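Putative sugar binding protein (Geobacillus stearothermophilus, PDB 6GT9) binds galactose, and probably glucose, between the two lobes of a periplasmic-binding-protein fold and belongs to a three-component sensing system linked to galactan use. Local coordinates at residues A[119-122]-A[126-129]; A[191-196]-A[222-227]; A[195-200]-A[249-254]. One frame throughout, in Å; residues are numbered along the deposited sequence.

Contact 1 of 3, residues A[119-122]-A[126-129]. With GAL (beta-D-galactopyranose), chain E.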
loop_
_atom_site.group_PDB
_atom_site.type_symbol
_atom_site.label_atom_id
_atom_site.label_comp_id
_atom_site.label_asym_id
_atom_site.label_seq_id
_atom_site.Cartn_x
_atom_site.Cartn_y
_atom_site.Cartn_z
ATOM N N ASP A 119 5.850 4.348 -1.090
ATOM C CA ASP A 119 4.846 3.340 -0.725
ATOM C C ASP A 119 5.299 1.916 -1.033
ATOM O O ASP A 119 5.047 0.998 -0.251
ATOM C CB ASP A 119 3.498 3.653 -1.424
ATOM C CG ASP A 119 2.447 2.558 -1.228
ATOM O OD1 ASP A 119 2.394 1.628 -2.065
ATOM O OD2 ASP A 119 1.661 2.637 -0.250
ATOM N N THR A 120 5.958 1.713 -2.165
ATOM C CA THR A 120 6.489 0.419 -2.580
ATOM C C THR A 120 7.875 0.665 -3.160
ATOM O O THR A 120 8.018 1.493 -4.067
ATOM C CB THR A 120 5.586 -0.237 -3.649
ATOM O OG1 THR A 120 4.228 -0.301 -3.183
ATOM C CG2 THR A 120 6.092 -1.631 -4.030
ATOM N N ASP A 121 8.889 -0.042 -2.668
ATOM C CA ASP A 121 10.251 0.227 -3.118
ATOM C C ASP A 121 10.676 -0.678 -4.275
ATOM O O ASP A 121 10.179 -1.796 -4.433
ATOM C CB ASP A 121 11.251 0.070 -1.962
ATOM C CG ASP A 121 12.585 0.745 -2.251
ATOM O OD1 ASP A 121 12.657 1.545 -3.218
ATOM O OD2 ASP A 121 13.568 0.509 -1.507
ATOM N N ALA A 122 11.628 -0.181 -5.079
ATOM C CA ALA A 122 12.384 -0.993 -6.037
ATOM C C ALA A 122 13.862 -0.954 -5.651
ATOM O O ALA A 122 14.680 -0.305 -6.323
ATOM C CB ALA A 122 12.180 -0.513 -7.474
ATOM N N ARG A 126 18.104 2.143 -9.516
ATOM C CA ARG A 126 18.917 3.313 -9.220
ATOM C C ARG A 126 18.076 4.502 -8.766
ATOM O O ARG A 126 18.554 5.638 -8.799
ATOM C CB ARG A 126 19.780 3.671 -10.436
ATOM C CG ARG A 126 20.839 2.599 -10.731
ATOM C CD ARG A 126 21.981 3.114 -11.573
ATOM N NE ARG A 126 21.563 3.402 -12.940
ATOM C CZ ARG A 126 21.597 2.517 -13.930
ATOM N NH1 ARG A 126 21.192 2.861 -15.147
ATOM N NH2 ARG A 126 22.032 1.287 -13.704
ATOM N N ARG A 127 16.826 4.270 -8.357
ATOM C CA ARG A 127 16.089 5.294 -7.626
ATOM C C ARG A 127 16.975 5.862 -6.519
ATOM O O ARG A 127 17.757 5.136 -5.899
ATOM C CB ARG A 127 14.792 4.708 -7.047
ATOM C CG ARG A 127 15.000 3.553 -6.078
ATOM C CD ARG A 127 14.852 4.009 -4.644
ATOM N NE ARG A 127 15.038 2.923 -3.663
ATOM C CZ ARG A 127 16.223 2.539 -3.189
ATOM N NH1 ARG A 127 17.334 3.126 -3.610
ATOM N NH2 ARG A 127 16.304 1.561 -2.293
ATOM N N VAL A 128 16.883 7.177 -6.300
ATOM C CA VAL A 128 17.775 7.822 -5.341
ATOM C C VAL A 128 17.393 7.456 -3.915
ATOM O O VAL A 128 18.264 7.257 -3.062
ATOM C CB VAL A 128 17.780 9.348 -5.529
ATOM C CG1 VAL A 128 18.742 9.987 -4.518
ATOM C CG2 VAL A 128 18.175 9.710 -6.939
ATOM N N ALA A 129 16.096 7.395 -3.620
ATOM C CA ALA A 129 15.652 7.203 -2.242
ATOM C C ALA A 129 14.244 6.648 -2.270
ATOM O O ALA A 129 13.525 6.822 -3.252
ATOM C CB ALA A 129 15.666 8.505 -1.436
HETATM C C1 GAL E . -2.490 0.342 0.483
HETATM C C2 GAL E . -1.234 0.381 -0.364
HETATM C C3 GAL E . -1.416 1.277 -1.603
HETATM C C4 GAL E . -2.618 0.815 -2.409
HETATM C C5 GAL E . -3.844 0.701 -1.520
HETATM C C6 GAL E . -5.036 0.065 -2.239
HETATM O O1 GAL E . -2.291 -0.511 1.593
HETATM O O2 GAL E . -0.124 0.892 0.388
HETATM O O3 GAL E . -0.312 1.146 -2.446
HETATM O O4 GAL E . -2.351 -0.453 -3.017
HETATM O O5 GAL E . -3.602 -0.123 -0.309
HETATM O O6 GAL E . -6.236 0.309 -1.538
#

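Contact 2 of 3, residues A[191-196]-A[222-227]. With GAL (beta-D-galactopyranose), chain E.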
loop_
_atom_site.group_PDB
_atom_site.type_symbol
_atom_site.label_atom_id
_atom_site.label_comp_id
_atom_site.label_asym_id
_atom_site.label_seq_id
_atom_site.Cartn_x
_atom_site.Cartn_y
_atom_site.Cartn_z
ATOM N N GLU A 191 -6.492 -14.798 -2.516
ATOM C CA GLU A 191 -7.185 -14.259 -3.683
ATOM C C GLU A 191 -6.856 -12.779 -3.866
ATOM O O GLU A 191 -6.518 -12.072 -2.916
ATOM C CB GLU A 191 -8.709 -14.434 -3.568
ATOM C CG GLU A 191 -9.158 -15.883 -3.350
ATOM C CD GLU A 191 -9.107 -16.730 -4.617
ATOM O OE1 GLU A 191 -8.955 -16.154 -5.719
ATOM O OE2 GLU A 191 -9.220 -17.974 -4.508
ATOM N N GLU A 192 -6.980 -12.316 -5.110
ATOM C CA GLU A 192 -6.681 -10.942 -5.497
ATOM C C GLU A 192 -7.947 -10.096 -5.544
ATOM O O GLU A 192 -8.978 -10.523 -6.072
ATOM C CB GLU A 192 -6.012 -10.908 -6.867
ATOM C CG GLU A 192 -4.700 -11.648 -6.922
ATOM C CD GLU A 192 -4.122 -11.678 -8.321
ATOM O OE1 GLU A 192 -4.503 -12.580 -9.099
ATOM O OE2 GLU A 192 -3.298 -10.795 -8.645
ATOM N N SER A 193 -7.851 -8.877 -5.021
ATOM C CA SER A 193 -8.968 -7.940 -5.025
ATOM C C SER A 193 -8.849 -6.856 -6.092
ATOM O O SER A 193 -9.820 -6.130 -6.317
ATOM C CB SER A 193 -9.089 -7.267 -3.655
ATOM O OG SER A 193 -7.979 -6.392 -3.444
ATOM N N HIS A 194 -7.683 -6.706 -6.720
ATOM C CA HIS A 194 -7.426 -5.592 -7.646
ATOM C C HIS A 194 -7.803 -4.251 -7.015
ATOM O O HIS A 194 -8.324 -3.346 -7.673
ATOM C CB HIS A 194 -8.129 -5.838 -8.978
ATOM C CG HIS A 194 -7.660 -7.092 -9.640
ATOM N ND1 HIS A 194 -8.399 -8.257 -9.642
ATOM C CD2 HIS A 194 -6.474 -7.398 -10.219
ATOM C CE1 HIS A 194 -7.709 -9.210 -10.243
ATOM N NE2 HIS A 194 -6.538 -8.715 -10.602
ATOM N N ILE A 195 -7.484 -4.132 -5.719
ATOM C CA ILE A 195 -7.667 -2.973 -4.844
ATOM C C ILE A 195 -9.013 -2.269 -4.993
ATOM O O ILE A 195 -9.101 -1.046 -4.842
ATOM C CB ILE A 195 -6.503 -1.967 -5.002
ATOM C CG1 ILE A 195 -6.455 -1.315 -6.382
ATOM C CG2 ILE A 195 -5.163 -2.630 -4.687
ATOM C CD1 ILE A 195 -5.476 -0.155 -6.403
ATOM N N THR A 196 -10.089 -3.026 -5.211
ATOM C CA THR A 196 -11.420 -2.443 -5.151
ATOM C C THR A 196 -12.204 -3.095 -4.023
ATOM O O THR A 196 -11.951 -4.246 -3.663
ATOM C CB THR A 196 -12.191 -2.597 -6.474
ATOM O OG1 THR A 196 -12.648 -3.943 -6.624
ATOM C CG2 THR A 196 -11.294 -2.219 -7.675
ATOM N N ALA A 222 -5.687 -1.377 1.238
ATOM C CA ALA A 222 -6.483 -0.483 2.080
ATOM C C ALA A 222 -7.977 -0.789 2.081
ATOM O O ALA A 222 -8.660 -0.422 3.046
ATOM C CB ALA A 222 -6.269 0.966 1.656
ATOM N N LEU A 223 -8.506 -1.434 1.041
ATOM C CA LEU A 223 -9.940 -1.684 0.930
ATOM C C LEU A 223 -10.315 -3.145 1.154
ATOM O O LEU A 223 -11.508 -3.478 1.145
ATOM C CB LEU A 223 -10.439 -1.218 -0.449
ATOM C CG LEU A 223 -10.140 0.255 -0.734
ATOM C CD1 LEU A 223 -10.421 0.625 -2.192
ATOM C CD2 LEU A 223 -10.920 1.161 0.216
ATOM N N ASP A 224 -9.334 -4.024 1.353
ATOM C CA ASP A 224 -9.614 -5.453 1.409
ATOM C C ASP A 224 -10.480 -5.809 2.612
ATOM O O ASP A 224 -11.498 -6.503 2.475
ATOM C CB ASP A 224 -8.303 -6.230 1.447
ATOM C CG ASP A 224 -7.514 -6.077 0.184
ATOM O OD1 ASP A 224 -8.141 -5.939 -0.885
ATOM O OD2 ASP A 224 -6.269 -6.117 0.253
ATOM N N ALA A 225 -10.077 -5.369 3.807
ATOM C CA ALA A 225 -10.825 -5.747 5.007
ATOM C C ALA A 225 -12.206 -5.108 5.018
ATOM O O ALA A 225 -13.142 -5.645 5.624
ATOM C CB ALA A 225 -10.037 -5.359 6.255
ATOM N N ILE A 226 -12.358 -3.973 4.338
ATOM C CA ILE A 226 -13.681 -3.392 4.159
ATOM C C ILE A 226 -14.555 -4.314 3.321
ATOM O O ILE A 226 -15.723 -4.555 3.654
ATOM C CB ILE A 226 -13.556 -1.992 3.533
ATOM C CG1 ILE A 226 -12.939 -1.027 4.543
ATOM C CG2 ILE A 226 -14.925 -1.497 3.032
ATOM C CD1 ILE A 226 -12.374 0.233 3.898
ATOM N N GLY A 227 -14.001 -4.858 2.232
ATOM C CA GLY A 227 -14.754 -5.812 1.431
ATOM C C GLY A 227 -15.124 -7.059 2.214
ATOM O O GLY A 227 -16.256 -7.543 2.135
HETATM C C1 GAL E . -2.490 0.342 0.483
HETATM C C2 GAL E . -1.234 0.381 -0.364
HETATM C C3 GAL E . -1.416 1.277 -1.603
HETATM C C4 GAL E . -2.618 0.815 -2.409
HETATM C C5 GAL E . -3.844 0.701 -1.520
HETATM C C6 GAL E . -5.036 0.065 -2.239
HETATM O O1 GAL E . -2.291 -0.511 1.593
HETATM O O2 GAL E . -0.124 0.892 0.388
HETATM O O3 GAL E . -0.312 1.146 -2.446
HETATM O O4 GAL E . -2.351 -0.453 -3.017
HETATM O O5 GAL E . -3.602 -0.123 -0.309
HETATM O O6 GAL E . -6.236 0.309 -1.538
HETATM O O HOH W 1 -9.494 -3.826 -2.123
#

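Contact 3 of 3, residues A[195-200]-A[249-254]. With GAL (beta-D-galactopyranose), chain E; SO4 (sulfate ion), chain F.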
loop_
_atom_site.group_PDB
_atom_site.type_symbol
_atom_site.label_atom_id
_atom_site.label_comp_id
_atom_site.label_asym_id
_atom_site.label_seq_id
_atom_site.Cartn_x
_atom_site.Cartn_y
_atom_site.Cartn_z
ATOM N N ILE A 195 -7.484 -4.132 -5.719
ATOM C CA ILE A 195 -7.667 -2.973 -4.844
ATOM C C ILE A 195 -9.013 -2.269 -4.993
ATOM O O ILE A 195 -9.101 -1.046 -4.842
ATOM C CB ILE A 195 -6.503 -1.967 -5.002
ATOM C CG1 ILE A 195 -6.455 -1.315 -6.382
ATOM C CG2 ILE A 195 -5.163 -2.630 -4.687
ATOM C CD1 ILE A 195 -5.476 -0.155 -6.403
ATOM N N THR A 196 -10.089 -3.026 -5.211
ATOM C CA THR A 196 -11.420 -2.443 -5.151
ATOM C C THR A 196 -12.204 -3.095 -4.023
ATOM O O THR A 196 -11.951 -4.246 -3.663
ATOM C CB THR A 196 -12.191 -2.597 -6.474
ATOM O OG1 THR A 196 -12.648 -3.943 -6.624
ATOM C CG2 THR A 196 -11.294 -2.219 -7.675
ATOM N N ARG A 197 -13.151 -2.341 -3.456
ATOM C CA ARG A 197 -14.019 -2.916 -2.428
ATOM C C ARG A 197 -14.826 -4.072 -2.992
ATOM O O ARG A 197 -15.060 -5.076 -2.304
ATOM C CB ARG A 197 -14.976 -1.862 -1.873
ATOM C CG ARG A 197 -14.343 -0.780 -1.062
ATOM C CD ARG A 197 -15.402 0.212 -0.654
ATOM N NE ARG A 197 -14.819 1.455 -0.166
ATOM C CZ ARG A 197 -14.264 2.382 -0.951
ATOM N NH1 ARG A 197 -14.195 2.202 -2.266
ATOM N NH2 ARG A 197 -13.769 3.487 -0.417
ATOM N N VAL A 198 -15.253 -3.954 -4.249
ATOM C CA VAL A 198 -16.231 -4.899 -4.776
ATOM C C VAL A 198 -15.587 -6.244 -5.076
ATOM O O VAL A 198 -16.185 -7.297 -4.818
ATOM C CB VAL A 198 -16.943 -4.308 -6.005
ATOM C CG1 VAL A 198 -17.686 -5.393 -6.770
ATOM C CG2 VAL A 198 -17.923 -3.245 -5.542
ATOM N N GLN A 199 -14.357 -6.249 -5.590
ATOM C CA GLN A 199 -13.719 -7.539 -5.813
ATOM C C GLN A 199 -13.273 -8.174 -4.500
ATOM O O GLN A 199 -13.312 -9.403 -4.368
ATOM C CB GLN A 199 -12.548 -7.406 -6.777
ATOM C CG GLN A 199 -12.920 -7.650 -8.228
ATOM C CD GLN A 199 -11.704 -7.799 -9.116
ATOM O OE1 GLN A 199 -10.943 -8.767 -8.992
ATOM N NE2 GLN A 199 -11.504 -6.841 -10.006
ATOM N N ALA A 200 -12.863 -7.368 -3.519
ATOM C CA ALA A 200 -12.550 -7.932 -2.205
ATOM C C ALA A 200 -13.759 -8.664 -1.633
ATOM O O ALA A 200 -13.645 -9.805 -1.166
ATOM C CB ALA A 200 -12.070 -6.834 -1.252
ATOM N N LEU A 249 -8.464 3.920 6.701
ATOM C CA LEU A 249 -9.532 4.656 6.053
ATOM C C LEU A 249 -10.763 4.669 6.956
ATOM O O LEU A 249 -10.956 3.750 7.763
ATOM C CB LEU A 249 -9.871 4.034 4.695
ATOM C CG LEU A 249 -8.728 4.136 3.672
ATOM C CD1 LEU A 249 -9.061 3.394 2.398
ATOM C CD2 LEU A 249 -8.382 5.596 3.382
ATOM N N PRO A 250 -11.604 5.703 6.843
ATOM C CA PRO A 250 -12.769 5.827 7.743
ATOM C C PRO A 250 -13.619 4.571 7.886
ATOM O O PRO A 250 -14.013 4.248 9.014
ATOM C CB PRO A 250 -13.568 6.966 7.097
ATOM C CG PRO A 250 -12.512 7.831 6.467
ATOM C CD PRO A 250 -11.432 6.891 5.984
ATOM N N GLU A 251 -13.920 3.859 6.789
ATOM C CA GLU A 251 -14.755 2.659 6.895
ATOM C C GLU A 251 -14.069 1.576 7.717
ATOM O O GLU A 251 -14.732 0.840 8.459
ATOM C CB GLU A 251 -15.104 2.107 5.511
ATOM C CG GLU A 251 -15.916 3.024 4.620
ATOM C CD GLU A 251 -15.831 2.625 3.149
ATOM O OE1 GLU A 251 -16.770 1.970 2.650
ATOM O OE2 GLU A 251 -14.813 2.961 2.496
ATOM N N THR A 252 -12.742 1.456 7.590
ATOM C CA THR A 252 -11.998 0.511 8.420
ATOM C C THR A 252 -12.140 0.856 9.895
ATOM O O THR A 252 -12.449 -0.014 10.719
ATOM C CB THR A 252 -10.521 0.495 8.021
ATOM O OG1 THR A 252 -10.381 -0.057 6.710
ATOM C CG2 THR A 252 -9.705 -0.344 9.015
ATOM N N ILE A 253 -11.924 2.127 10.248
ATOM C CA ILE A 253 -12.030 2.533 11.650
ATOM C C ILE A 253 -13.431 2.257 12.182
ATOM O O ILE A 253 -13.601 1.779 13.314
ATOM C CB ILE A 253 -11.649 4.016 11.817
ATOM C CG1 ILE A 253 -10.192 4.252 11.406
ATOM C CG2 ILE A 253 -11.900 4.479 13.247
ATOM C CD1 ILE A 253 -9.203 3.360 12.101
ATOM N N ARG A 254 -14.454 2.553 11.375
ATOM C CA ARG A 254 -15.831 2.281 11.777
ATOM C C ARG A 254 -16.035 0.802 12.095
ATOM O O ARG A 254 -16.574 0.447 13.152
ATOM C CB ARG A 254 -16.786 2.733 10.672
ATOM C CG ARG A 254 -18.240 2.517 11.019
ATOM C CD ARG A 254 -18.562 3.159 12.363
ATOM N NE ARG A 254 -19.928 2.871 12.790
ATOM C CZ ARG A 254 -20.254 2.367 13.977
ATOM N NH1 ARG A 254 -19.311 2.103 14.877
ATOM N NH2 ARG A 254 -21.529 2.140 14.264
HETATM C C1 GAL E . -2.490 0.342 0.483
HETATM C C2 GAL E . -1.234 0.381 -0.364
HETATM C C3 GAL E . -1.416 1.277 -1.603
HETATM C C4 GAL E . -2.618 0.815 -2.409
HETATM C C5 GAL E . -3.844 0.701 -1.520
HETATM C C6 GAL E . -5.036 0.065 -2.239
HETATM O O1 GAL E . -2.291 -0.511 1.593
HETATM O O2 GAL E . -0.124 0.892 0.388
HETATM O O3 GAL E . -0.312 1.146 -2.446
HETATM O O4 GAL E . -2.351 -0.453 -3.017
HETATM O O5 GAL E . -3.602 -0.123 -0.309
HETATM O O6 GAL E . -6.236 0.309 -1.538
HETATM S S SO4 F . -14.893 0.047 -5.234
HETATM O O1 SO4 F . -14.818 0.813 -6.486
HETATM O O2 SO4 F . -13.617 0.147 -4.505
HETATM O O3 SO4 F . -15.176 -1.354 -5.542
HETATM O O4 SO4 F . -15.924 0.578 -4.349
#

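Contact 1 of 3, residues A[119-122]-A[126-129]
Asp121 and Arg127 close the loop between strands 115-118 and 129-132 through a two-pronged salt bridge. The guanidinium approaches side-on: Arg127 NE gives its proton to Asp121 OD1 at 2.8 Å, and Arg127 NH2 gives one to Asp121 OD2 at 3.0 Å. Both oxygens use the syn lone pair, both N-H bonds are nearly straight, and the carboxylate and guanidinium planes lie only 14° apart. The arginine chain sets up this grip by starting with CG between its backbone N and carbonyl carbon (chi1 60°) and bending again at chi2, which swings NE back across the loop. Asp121 OD1 has a further hydrogen bond from Thr117 OG1 on the strand that leads into the loop.

The remaining contact across the loop is van der Waals: Ala122 O lies over one face of the guanidinium, and its closest approach is to Arg127 CG at 3.9 Å.

The same loop also binds the ligand, through the side chain of Asp119. Asp119 OD2 accepts from galactose O2 at 2.6 Å, while Asp119 OD1 lies 2.8 Å from galactose O3. Thr120 OG1 donates to Asp119 OD1 at 2.9 Å on its anti side, tilted 33° out of the carboxylate plane, and Gln94 NE2 also reaches that oxygen, so second-shell donors help fix the carboxylate's rotation.

Arg127 is buried, so its charge is probably offset largely by Asp121. The nearly coplanar pair ties Asp121, two residues past the sugar-binding Asp119, to the returning arm of the loop at Arg127.

Contact 2 of 3, residues A[191-196]-A[222-227]
Ser193 and Asp224 meet through a short hydrogen bond behind the galactose site, with Ser193 OG donating to Asp224 OD1 at 2.6 Å. The hydroxyl arrives on the syn side of the carboxylate, 16° out of its plane. It points there because OG sits between the backbone N and the carbonyl carbon of Ser193 (chi1 69°). Leu223 adds a van der Waals contact, its CD1 methyl resting on the carbonyl oxygen Ile195 O at 3.4 Å.

Both segments also touch the sugar. Ala222 N donates to the ring oxygen, galactose O5, at 2.9 Å and more weakly to galactose O6. From the other segment Ile195 CG2 packs against galactose C6 at 3.6 Å, so the hydroxymethyl group is approached by a methyl from one loop and a backbone amide from the other.

A second shell holds these loops in place. Water 1 joins the segments, donating to Asp224 OD1 at 2.8 Å and, weakly, to Thr196 O. The backbone N of Ile195 makes a weak bond to Ser193 OG, which ties the residue touching the sugar to the hydroxyl that grips the helix. The other carboxylate oxygen, Asp224 OD2, accepts from Ser221 OG, and strand 154-160 adds Ile159 against both Ser193 and Asp224. Farther out, Leu223 leans on Leu249 and on Arg197.

Asp224 stands in the first turn of helix 224-235, whose amino end would probably help stabilise its negative charge. With the serine and water 1 on one oxygen and Ser221 on the other, this buried carboxylate binds both sugar-contacting loops together.

Contact 3 of 3, residues A[195-200]-A[249-254]
The starts of helices 197-210 and 250-258 stay apart, the nearest CA atoms, those of Arg197 and Glu251, being 10.9 Å from each other, and the gap is bridged by these two side chains. Both reach out in extended form: the Arg197 chain leaves with CG anti to its carbonyl carbon (chi1 -69°) and runs straight from CG to NE. The side chains meet at about a right angle. Glu251 OE2 alone takes both bonds, from Arg197 NE and from Arg197 NH2, each 3.1 Å long. It lies near the guanidinium plane and uses its syn lone pair, but the two flat groups are turned 36° apart and neither bond is very straight.

Arg197 NH2 has a second anionic partner in Asp43, on helix 43-59. The NH1 edge faces a sulfate, probably from the crystallisation liquor: Arg197 NH1 bonds to sulfate O4 at 3.2 Å and weakly to sulfate O2. Backbone amides complete the anion's cradle, Arg197 N giving a nearly straight 2.7 Å bond to sulfate O2 and Val198 N a 2.9 Å bond to sulfate O3. With an alanine in place of Arg197, Glu251 and Asp43 would probably lose their shared cation, and the sulfate would probably be held by the backbone amides alone.

At the same helix start Thr196 OG1 accepts from Gln199 N at 3.1 Å, a regular N-cap bond. Sulfate on the first-turn amides, with the NH1 edge of an arginine beside it, is consistent with an anion bound at a helix N terminus. The salt bridges of Arg197 join that helix to Glu251 and to helix 43-59, which begins just after the sugar-binding Asn42, at the surface beside the sugar cleft.

From the N terminus, the chain first lays down five of the six strands of the first sheet, and contact 1 closes the short loop between strands 115-118 and 129-132. It is in series with the other two, its centre about 24 Å from that of contact 2. Contact 2 starts at the end of strand 185-192 and contact 3 just after it, sharing Ile195 and Thr196. The shorter span of contact 2 ends on helix 224-235 before contact 3 closes on helix 250-258; Leu223 and Leu249 pack between them. Contact 1 thus belongs to one lobe and the other two to the second, with galactose touched from both sides.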